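Local structure of putative endonuclease/exonuclease/phosphatase family protein (Bacteroides vulgatus ATCC 8482, 3G6S) at residues 22-25 against 26-29; 30-33 against 34-37; 146-149 against 150-154; 178-181 against 182-186. The protein probably acts as a nuclease of the endonuclease/exonuclease/phosphatase family, hydrolysing phosphodiester bonds in nucleic acids. All coordinates share one frame; numbering follows the deposited sequence.

Contact 1: 22-25 against 26-29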
loop_
_atom_site.group_PDB
_atom_site.type_symbol
_atom_site.label_atom_id
_atom_site.label_comp_id
_atom_site.label_asym_id
_atom_site.label_seq_id
_atom_site.Cartn_x
_atom_site.Cartn_y
_atom_site.Cartn_z
ATOM N N ASN A 22 -2.774 18.538 -10.116
ATOM C CA ASN A 22 -4.053 17.864 -9.940
ATOM C C ASN A 22 -4.057 16.483 -10.578
ATOM O O ASN A 22 -3.346 16.228 -11.551
ATOM C CB ASN A 22 -5.198 18.690 -10.536
ATOM C CG ASN A 22 -6.549 18.005 -10.374
ATOM O OD1 ASN A 22 -7.019 17.782 -9.253
ATOM N ND2 ASN A 22 -7.173 17.659 -11.490
ATOM N N TRP A 23 -4.879 15.603 -10.019
ATOM C CA TRP A 23 -5.008 14.238 -10.496
ATOM C C TRP A 23 -5.266 14.131 -11.997
ATOM O O TRP A 23 -4.842 13.166 -12.643
ATOM C CB TRP A 23 -6.128 13.530 -9.731
ATOM C CG TRP A 23 -6.507 12.222 -10.315
ATOM C CD1 TRP A 23 -7.629 11.942 -11.023
ATOM C CD2 TRP A 23 -5.743 11.011 -10.268
ATOM N NE1 TRP A 23 -7.619 10.626 -11.426
ATOM C CE2 TRP A 23 -6.471 10.034 -10.976
ATOM C CE3 TRP A 23 -4.513 10.661 -9.699
ATOM C CZ2 TRP A 23 -6.009 8.719 -11.126
ATOM C CZ3 TRP A 23 -4.052 9.351 -9.848
ATOM C CH2 TRP A 23 -4.802 8.399 -10.558
ATOM N N GLN A 24 -5.958 15.114 -12.558
ATOM C CA GLN A 24 -6.253 15.085 -13.986
ATOM C C GLN A 24 -4.984 15.089 -14.844
ATOM O O GLN A 24 -4.965 14.496 -15.921
ATOM C CB GLN A 24 -7.153 16.266 -14.369
ATOM C CG GLN A 24 -8.533 16.255 -13.694
ATOM C CD GLN A 24 -9.271 14.926 -13.858
ATOM O OE1 GLN A 24 -9.375 14.393 -14.966
ATOM N NE2 GLN A 24 -9.797 14.395 -12.755
ATOM N N TYR A 25 -3.923 15.734 -14.360
ATOM C CA TYR A 25 -2.671 15.804 -15.110
ATOM C C TYR A 25 -1.705 14.666 -14.779
ATOM O O TYR A 25 -0.612 14.593 -15.337
ATOM C CB TYR A 25 -1.970 17.148 -14.852
ATOM C CG TYR A 25 -2.860 18.356 -15.041
ATOM C CD1 TYR A 25 -3.463 18.617 -16.272
ATOM C CD2 TYR A 25 -3.133 19.214 -13.976
ATOM C CE1 TYR A 25 -4.326 19.702 -16.439
ATOM C CE2 TYR A 25 -3.993 20.302 -14.130
ATOM C CZ TYR A 25 -4.590 20.539 -15.361
ATOM O OH TYR A 25 -5.471 21.588 -15.504
ATOM N N ARG A 26 -2.113 13.770 -13.886
ATOM C CA ARG A 26 -1.256 12.668 -13.482
ATOM C C ARG A 26 -1.849 11.311 -13.816
ATOM O O ARG A 26 -1.125 10.313 -13.883
ATOM C CB ARG A 26 -0.977 12.780 -11.984
ATOM C CG ARG A 26 -0.391 14.136 -11.626
ATOM C CD ARG A 26 0.039 14.248 -10.174
ATOM N NE ARG A 26 -1.077 14.433 -9.242
ATOM C CZ ARG A 26 -1.718 13.446 -8.624
ATOM N NH1 ARG A 26 -1.368 12.183 -8.840
ATOM N NH2 ARG A 26 -2.686 13.726 -7.763
ATOM N N LYS A 27 -3.164 11.292 -14.033
ATOM C CA LYS A 27 -3.917 10.080 -14.368
ATOM C C LYS A 27 -3.165 9.138 -15.305
ATOM O O LYS A 27 -2.882 8.002 -14.947
ATOM C CB LYS A 27 -5.243 10.430 -15.052
ATOM C CG LYS A 27 -6.227 11.265 -14.248
ATOM C CD LYS A 27 -7.635 11.218 -14.884
ATOM C CE LYS A 27 -7.624 11.568 -16.375
ATOM N NZ LYS A 27 -8.906 11.202 -17.026
ATOM N N ASP A 28 -2.872 9.614 -16.514
ATOM C CA ASP A 28 -2.188 8.806 -17.505
ATOM C C ASP A 28 -0.786 8.412 -17.098
ATOM O O ASP A 28 -0.377 7.265 -17.313
ATOM C CB ASP A 28 -2.160 9.530 -18.845
ATOM C CG ASP A 28 -3.500 9.467 -19.563
ATOM O OD1 ASP A 28 -4.533 9.788 -18.925
ATOM O OD2 ASP A 28 -3.527 9.098 -20.760
ATOM N N ARG A 29 -0.046 9.351 -16.513
ATOM C CA ARG A 29 1.319 9.075 -16.078
ATOM C C ARG A 29 1.346 7.915 -15.076
ATOM O O ARG A 29 2.203 7.041 -15.169
ATOM C CB ARG A 29 1.939 10.330 -15.446
ATOM C CG ARG A 29 2.159 11.480 -16.414
ATOM C CD ARG A 29 3.259 12.416 -15.925
ATOM N NE ARG A 29 2.805 13.393 -14.938
ATOM C CZ ARG A 29 2.337 14.602 -15.239
ATOM N NH1 ARG A 29 2.257 14.988 -16.509
ATOM N NH2 ARG A 29 1.959 15.430 -14.269
#
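Lys27 lays its aliphatic chain over one face of the Trp23 indole. Its CG lies 3.5 Å from the centroid of the five-membered ring and 24° off the ring normal, a CH-pi contact, and its CD is 3.5 Å from Trp23 NE1. The indole is swung under this chain because Trp23 CG lies anti to the backbone N (chi1 169°). The edge of the same ring meets Arg26: NH1 stands 3.6 Å from CE3, near the ring plane, with guanidinium and indole planes 72° apart, while Trp23 CA lies over one face of the guanidinium, 3.6 Å from NH2. Backbone oxygens of Ile11, Arg12, Asn21 and Leu248 accept hydrogen bonds from this buried guanidinium, and Asp54 on helix 49-58 accepts from Trp23 NE1. An alanine in place of Trp23 would probably leave Lys27 CG and Arg26 NH1 facing a gap and Asp54 without this donor. The other side is looser. Gln24 and Lys27 run side by side, with OE1 3.6 Å from CE and no hydrogen bond between them, and the ring of Tyr25 turns away on an exposed surface. Arg29 sets a guanidinium face against Tyr25 O without bonding to it, its NE being held by Leu247 O. Tyr25 N bonds to Asn22 O at 2.9 Å, and Trp23 O accepts from Arg26 N at 3.1 Å and from Lys27 N at 2.9 Å, although the place of this oxygen is less certain. These i to i+3 bonds, passing into an i to i+4 bond, lead the chain from a loop into helix 27-36 of the DNase I-like fold.

Contact 2: 30-33 against 34-37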
loop_
_atom_site.group_PDB
_atom_site.type_symbol
_atom_site.label_atom_id
_atom_site.label_comp_id
_atom_site.label_asym_id
_atom_site.label_seq_id
_atom_site.Cartn_x
_atom_site.Cartn_y
_atom_site.Cartn_z
ATOM N N VAL A 30 0.403 7.911 -14.131
ATOM C CA VAL A 30 0.327 6.854 -13.118
ATOM C C VAL A 30 -0.022 5.485 -13.720
ATOM O O VAL A 30 0.633 4.482 -13.413
ATOM C CB VAL A 30 -0.701 7.200 -12.008
ATOM C CG1 VAL A 30 -0.777 6.060 -10.998
ATOM C CG2 VAL A 30 -0.286 8.485 -11.298
ATOM N N CYS A 31 -1.047 5.442 -14.569
ATOM C CA CYS A 31 -1.443 4.191 -15.223
ATOM C C CYS A 31 -0.280 3.643 -16.051
ATOM O O CYS A 31 0.023 2.446 -16.010
ATOM C CB CYS A 31 -2.628 4.403 -16.174
ATOM S SG CYS A 31 -4.173 4.906 -15.395
ATOM N N GLN A 32 0.362 4.527 -16.811
ATOM C CA GLN A 32 1.466 4.129 -17.662
ATOM C C GLN A 32 2.591 3.503 -16.854
ATOM O O GLN A 32 3.130 2.465 -17.227
ATOM C CB GLN A 32 1.986 5.329 -18.463
ATOM C CG GLN A 32 2.713 4.927 -19.743
ATOM C CD GLN A 32 1.858 4.016 -20.628
ATOM O OE1 GLN A 32 0.765 4.398 -21.068
ATOM N NE2 GLN A 32 2.350 2.803 -20.886
ATOM N N PHE A 33 2.941 4.133 -15.741
ATOM C CA PHE A 33 4.008 3.624 -14.880
ATOM C C PHE A 33 3.709 2.170 -14.482
ATOM O O PHE A 33 4.564 1.288 -14.604
ATOM C CB PHE A 33 4.114 4.497 -13.628
ATOM C CG PHE A 33 5.210 4.093 -12.701
ATOM C CD1 PHE A 33 6.497 4.576 -12.875
ATOM C CD2 PHE A 33 4.955 3.227 -11.644
ATOM C CE1 PHE A 33 7.518 4.204 -12.006
ATOM C CE2 PHE A 33 5.969 2.848 -10.767
ATOM C CZ PHE A 33 7.254 3.338 -10.950
ATOM N N ILE A 34 2.482 1.935 -14.023
ATOM C CA ILE A 34 2.037 0.608 -13.611
ATOM C C ILE A 34 2.194 -0.428 -14.722
ATOM O O ILE A 34 2.816 -1.472 -14.510
ATOM C CB ILE A 34 0.566 0.652 -13.145
ATOM C CG1 ILE A 34 0.444 1.589 -11.936
ATOM C CG2 ILE A 34 0.075 -0.750 -12.791
ATOM C CD1 ILE A 34 -0.984 1.795 -11.446
ATOM N N LYS A 35 1.639 -0.156 -15.902
ATOM C CA LYS A 35 1.766 -1.107 -17.009
ATOM C C LYS A 35 3.219 -1.256 -17.467
ATOM O O LYS A 35 3.658 -2.359 -17.767
ATOM C CB LYS A 35 0.891 -0.687 -18.202
ATOM C CG LYS A 35 -0.611 -0.842 -17.977
ATOM C CD LYS A 35 -1.323 0.511 -17.894
ATOM C CE LYS A 35 -1.642 1.080 -19.270
ATOM N NZ LYS A 35 -2.556 0.182 -20.039
ATOM N N ASP A 36 3.959 -0.148 -17.521
ATOM C CA ASP A 36 5.362 -0.170 -17.946
ATOM C C ASP A 36 6.218 -1.073 -17.051
ATOM O O ASP A 36 6.967 -1.926 -17.546
ATOM C CB ASP A 36 5.975 1.234 -17.912
ATOM C CG ASP A 36 5.595 2.083 -19.120
ATOM O OD1 ASP A 36 4.727 1.662 -19.936
ATOM O OD2 ASP A 36 6.170 3.190 -19.246
ATOM N N HIS A 37 6.131 -0.871 -15.736
ATOM C CA HIS A 37 6.912 -1.668 -14.807
ATOM C C HIS A 37 6.281 -3.021 -14.545
ATOM O O HIS A 37 6.780 -3.798 -13.735
ATOM C CB HIS A 37 7.106 -0.911 -13.498
ATOM C CG HIS A 37 8.072 0.228 -13.606
ATOM N ND1 HIS A 37 7.769 1.398 -14.266
ATOM C CD2 HIS A 37 9.351 0.354 -13.179
ATOM C CE1 HIS A 37 8.821 2.198 -14.243
ATOM N NE2 HIS A 37 9.793 1.588 -13.591
#
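In the C-terminal turns of helix 27-36, the helix of a beta-alpha-beta unit, the rings of Phe33 and His37 form an offset stack, centroids 4.1 Å apart and planes at 28°. Phe33 CZ sits over the centre of the imidazole, whereas His37 ND1 lies above the phenyl face toward its rim. With CG beside its backbone N (chi1 -73°), His37 folds back along the helix, and its ND1 donates to Phe33 O, which lies near the imidazole plane, at 3.2 Å. His37 N donates to that oxygen at 2.9 Å, so two bonds from one residue grip it at the helix end. An alanine in place of His37 would probably strip Phe33 O of its second donor and leave one phenyl face without its stacking partner. The unit runs from strand 2-10 through this helix to strand 41-45, against which Val30 and Ile34 pack by touching Met44; Val30 CG1 and Ile34 CD1 are 4.3 Å apart. On the exposed flank, Gln32 NE2 gives Asp36 OD1 a nearly straight bond of 2.8 Å (167°), arriving from above the carboxylate plane. Asp36 N meanwhile bonds to Gln32 O, also at 2.8 Å.

Contact 3: 146-149 against 150-154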
loop_
_atom_site.group_PDB
_atom_site.type_symbol
_atom_site.label_atom_id
_atom_site.label_comp_id
_atom_site.label_asym_id
_atom_site.label_seq_id
_atom_site.Cartn_x
_atom_site.Cartn_y
_atom_site.Cartn_z
ATOM N N ALA A 146 -3.092 5.067 18.124
ATOM C CA ALA A 146 -3.836 4.482 17.010
ATOM C C ALA A 146 -2.897 3.709 16.094
ATOM O O ALA A 146 -3.228 2.613 15.632
ATOM C CB ALA A 146 -4.556 5.563 16.222
ATOM N N ARG A 147 -1.721 4.276 15.834
ATOM C CA ARG A 147 -0.765 3.603 14.971
ATOM C C ARG A 147 -0.296 2.279 15.557
ATOM O O ARG A 147 -0.227 1.272 14.843
ATOM C CB ARG A 147 0.445 4.492 14.685
ATOM C CG ARG A 147 0.217 5.471 13.555
ATOM C CD ARG A 147 1.533 6.014 13.053
ATOM N NE ARG A 147 2.289 6.724 14.082
ATOM C CZ ARG A 147 1.993 7.943 14.525
ATOM N NH1 ARG A 147 0.950 8.600 14.035
ATOM N NH2 ARG A 147 2.755 8.513 15.449
ATOM N N ARG A 148 0.021 2.275 16.849
ATOM C CA ARG A 148 0.482 1.054 17.494
ATOM C C ARG A 148 -0.612 -0.005 17.449
ATOM O O ARG A 148 -0.333 -1.185 17.226
ATOM C CB ARG A 148 0.871 1.308 18.950
ATOM C CG ARG A 148 1.239 0.017 19.681
ATOM C CD ARG A 148 1.365 0.184 21.193
ATOM N NE ARG A 148 2.657 0.715 21.622
ATOM C CZ ARG A 148 3.100 0.648 22.878
ATOM N NH1 ARG A 148 2.349 0.075 23.811
ATOM N NH2 ARG A 148 4.286 1.151 23.210
ATOM N N GLN A 149 -1.855 0.418 17.660
ATOM C CA GLN A 149 -2.979 -0.507 17.646
ATOM C C GLN A 149 -3.279 -1.018 16.251
ATOM O O GLN A 149 -3.602 -2.195 16.070
ATOM C CB GLN A 149 -4.234 0.152 18.234
ATOM C CG GLN A 149 -4.182 0.362 19.739
ATOM C CD GLN A 149 -3.743 -0.892 20.482
ATOM O OE1 GLN A 149 -4.266 -1.985 20.246
ATOM N NE2 GLN A 149 -2.776 -0.740 21.384
ATOM N N SER A 150 -3.186 -0.130 15.266
ATOM C CA SER A 150 -3.447 -0.499 13.874
ATOM C C SER A 150 -2.501 -1.613 13.422
ATOM O O SER A 150 -2.904 -2.524 12.694
ATOM C CB SER A 150 -3.274 0.718 12.961
ATOM O OG SER A 150 -4.319 1.647 13.163
ATOM N N ALA A 151 -1.247 -1.528 13.866
ATOM C CA ALA A 151 -0.237 -2.516 13.524
ATOM C C ALA A 151 -0.570 -3.876 14.137
ATOM O O ALA A 151 -0.569 -4.895 13.450
ATOM C CB ALA A 151 1.121 -2.042 13.995
ATOM N N LEU A 152 -0.859 -3.889 15.432
ATOM C CA LEU A 152 -1.199 -5.130 16.114
ATOM C C LEU A 152 -2.473 -5.723 15.512
ATOM O O LEU A 152 -2.594 -6.937 15.373
ATOM C CB LEU A 152 -1.393 -4.872 17.612
ATOM C CG LEU A 152 -0.105 -4.494 18.349
ATOM C CD1 LEU A 152 -0.400 -3.628 19.568
ATOM C CD2 LEU A 152 0.625 -5.753 18.730
ATOM N N LEU A 153 -3.411 -4.860 15.143
ATOM C CA LEU A 153 -4.664 -5.308 14.564
ATOM C C LEU A 153 -4.421 -6.032 13.244
ATOM O O LEU A 153 -5.000 -7.088 12.987
ATOM C CB LEU A 153 -5.587 -4.107 14.352
ATOM C CG LEU A 153 -6.859 -4.301 13.520
ATOM C CD1 LEU A 153 -7.753 -5.354 14.150
ATOM C CD2 LEU A 153 -7.582 -2.971 13.415
ATOM N N ILE A 154 -3.554 -5.470 12.411
ATOM C CA ILE A 154 -3.240 -6.079 11.126
ATOM C C ILE A 154 -2.615 -7.456 11.328
ATOM O O ILE A 154 -2.999 -8.418 10.662
ATOM C CB ILE A 154 -2.293 -5.168 10.312
ATOM C CG1 ILE A 154 -3.055 -3.917 9.875
ATOM C CG2 ILE A 154 -1.733 -5.917 9.091
ATOM C CD1 ILE A 154 -2.182 -2.830 9.279
#
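Leu152 leans back on Arg148 and Gln149 within helix 144-161, the helical link of a beta-alpha-beta unit between strands 131-138 and 167-172. Its CB lies 3.8 Å from Gln149 O. Because chi1 is -68°, CG stands beside the backbone N and is directed back along the helix, 3.5 Å from Arg148 O. At the tip, CD1 touches the same oxygen at 3.4 Å and reaches Arg148 CG at 4.0 Å, the two side chains lying side by side and pointing the same way. Gln149 NE2 skirts this methyl at a looser distance; the chain of Gln149 is bent at chi2, and its amide nitrogen bonds to Glu145 one turn earlier. On this flank the aliphatic part of Arg148 thus lies against a leucine methyl. On the buried side, small Ala151 rests on Thr184 and Ile185 of helix 180-186 and Ser150 touches Leu98 and Phe139, while the larger Ile154 packs on Val135 and Thr137 of strand 131-138. Arg147 NH1 hydrogen-bonds to the backbone oxygen of Asp140. Regular i to i+4 backbone bonds run through the turn, such as Leu153 N to Gln149 O at 2.8 Å. Ser150 adds a bond from its side chain, which satisfies the hydroxyl of this buried residue inside its own helix. Ala146 O accepts both Ser150 N at 2.8 Å and Ser150 OG at 2.9 Å, the hydroxyl approaching from 43° above the carbonyl plane.

Contact 4: 178-181 against 182-186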
loop_
_atom_site.group_PDB
_atom_site.type_symbol
_atom_site.label_atom_id
_atom_site.label_comp_id
_atom_site.label_asym_id
_atom_site.label_seq_id
_atom_site.Cartn_x
_atom_site.Cartn_y
_atom_site.Cartn_z
ATOM N N ALA A 178 12.184 5.103 12.426
ATOM C CA ALA A 178 12.537 5.502 13.786
ATOM C C ALA A 178 11.314 5.612 14.701
ATOM O O ALA A 178 11.454 5.856 15.894
ATOM C CB ALA A 178 13.288 6.834 13.757
ATOM N N SER A 179 10.119 5.437 14.147
ATOM C CA SER A 179 8.913 5.531 14.954
ATOM C C SER A 179 8.725 4.263 15.765
ATOM O O SER A 179 9.465 3.290 15.600
ATOM C CB SER A 179 7.688 5.745 14.065
ATOM O OG SER A 179 7.468 4.641 13.211
ATOM N N ASP A 180 7.723 4.271 16.638
ATOM C CA ASP A 180 7.443 3.106 17.453
ATOM C C ASP A 180 6.537 2.156 16.681
ATOM O O ASP A 180 6.660 0.943 16.796
ATOM C CB ASP A 180 6.781 3.509 18.778
ATOM C CG ASP A 180 5.285 3.286 18.775
ATOM O OD1 ASP A 180 4.548 4.120 18.193
ATOM O OD2 ASP A 180 4.839 2.261 19.346
ATOM N N ALA A 181 5.622 2.703 15.890
ATOM C CA ALA A 181 4.727 1.853 15.116
ATOM C C ALA A 181 5.573 0.949 14.223
ATOM O O ALA A 181 5.267 -0.226 14.041
ATOM C CB ALA A 181 3.770 2.696 14.268
ATOM N N TYR A 182 6.641 1.496 13.663
ATOM C CA TYR A 182 7.501 0.696 12.814
ATOM C C TYR A 182 8.117 -0.415 13.639
ATOM O O TYR A 182 8.328 -1.527 13.151
ATOM C CB TYR A 182 8.605 1.553 12.209
ATOM C CG TYR A 182 9.622 0.764 11.424
ATOM C CD1 TYR A 182 10.686 0.115 12.068
ATOM C CD2 TYR A 182 9.557 0.703 10.037
ATOM C CE1 TYR A 182 11.659 -0.560 11.344
ATOM C CE2 TYR A 182 10.526 0.027 9.306
ATOM C CZ TYR A 182 11.570 -0.592 9.959
ATOM O OH TYR A 182 12.546 -1.204 9.210
ATOM N N GLU A 183 8.406 -0.111 14.896
ATOM C CA GLU A 183 9.019 -1.084 15.780
ATOM C C GLU A 183 8.032 -2.156 16.252
ATOM O O GLU A 183 8.424 -3.298 16.474
ATOM C CB GLU A 183 9.643 -0.359 16.971
ATOM C CG GLU A 183 10.637 -1.188 17.750
ATOM C CD GLU A 183 10.244 -1.321 19.205
ATOM O OE1 GLU A 183 11.026 -1.901 19.990
ATOM O OE2 GLU A 183 9.145 -0.844 19.563
ATOM N N THR A 184 6.755 -1.803 16.388
ATOM C CA THR A 184 5.768 -2.784 16.839
ATOM C C THR A 184 5.509 -3.880 15.796
ATOM O O THR A 184 5.244 -5.023 16.160
ATOM C CB THR A 184 4.407 -2.137 17.226
ATOM O OG1 THR A 184 3.596 -1.972 16.058
ATOM C CG2 THR A 184 4.620 -0.784 17.885
ATOM N N ILE A 185 5.575 -3.551 14.507
ATOM C CA ILE A 185 5.353 -4.581 13.490
ATOM C C ILE A 185 6.650 -5.254 13.080
ATOM O O ILE A 185 6.639 -6.299 12.435
ATOM C CB ILE A 185 4.686 -4.031 12.218
ATOM C CG1 ILE A 185 5.202 -2.636 11.911
ATOM C CG2 ILE A 185 3.187 -4.057 12.371
ATOM C CD1 ILE A 185 4.435 -1.952 10.803
ATOM N N THR A 186 7.765 -4.647 13.463
ATOM C CA THR A 186 9.083 -5.164 13.145
ATOM C C THR A 186 9.612 -6.054 14.271
ATOM O O THR A 186 10.366 -6.994 14.018
ATOM C CB THR A 186 10.062 -3.988 12.900
ATOM O OG1 THR A 186 9.737 -3.363 11.656
ATOM C CG2 THR A 186 11.506 -4.455 12.853
#
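Ala181 O is approached by three donors from the next turn. Thr184 OG1 bonds to Ala181 O at 3.1 Å, while Thr184 N and Ile185 N add weak bonds to it at 3.2 and 3.4 Å. The hydroxyl gets there because OG1 stands between its own backbone N and carbonyl carbon (chi1 85°), so that it folds back toward the preceding turn. Ile185 CG1 also presses on Ala181 O, at 3.2 Å. Two residues before Ala181, Ser179 is the N-cap of helix 180-186: its OG accepts from Tyr182 N at 3.3 Å and itself bonds to Thr176 O, which helps fix its rotation. Tyr182 CB lies 3.4 Å from Ser179 OG, but the ring leads away, to Phe225, and its hydroxyl bonds to Asp194. Over one face of the Tyr182 ring, toward its rim, sits Thr186 OG1, which donates to Tyr182 O at 2.8 Å. The carboxylate of Asp180 makes a long, weak ion pair with Arg148 of helix 144-161. Asp180 OD2 and Glu183 OE2, 5.3 Å apart, are like charges near the helix start, where the helix dipole would probably ease their mutual repulsion. Serine and threonine hydroxyls thus supplement the backbone bonds of a short helix, several of which are weak, at its beginning and along its turns.

Along the chain the four contacts come in numerical order. Contacts 1 and 2 follow one another on helix 27-36 and its approach, with centres about 12 Å apart, and Trp23 touches Val30 between them. This helix joins strands 2-10 and 41-45 of the seven-stranded sheet. Contact 3 lies on helix 144-161, between strands 131-138 and 167-172 of the six-stranded sheet, and contact 4 on helix 180-186, packed beside it; their centres are about 10 Å apart. The two pairs lie on opposite sides of the chain's centre, with centres 31 to 33 Å apart, so each helps build the helical cover of a different sheet in this two-sheet DNase I-like fold.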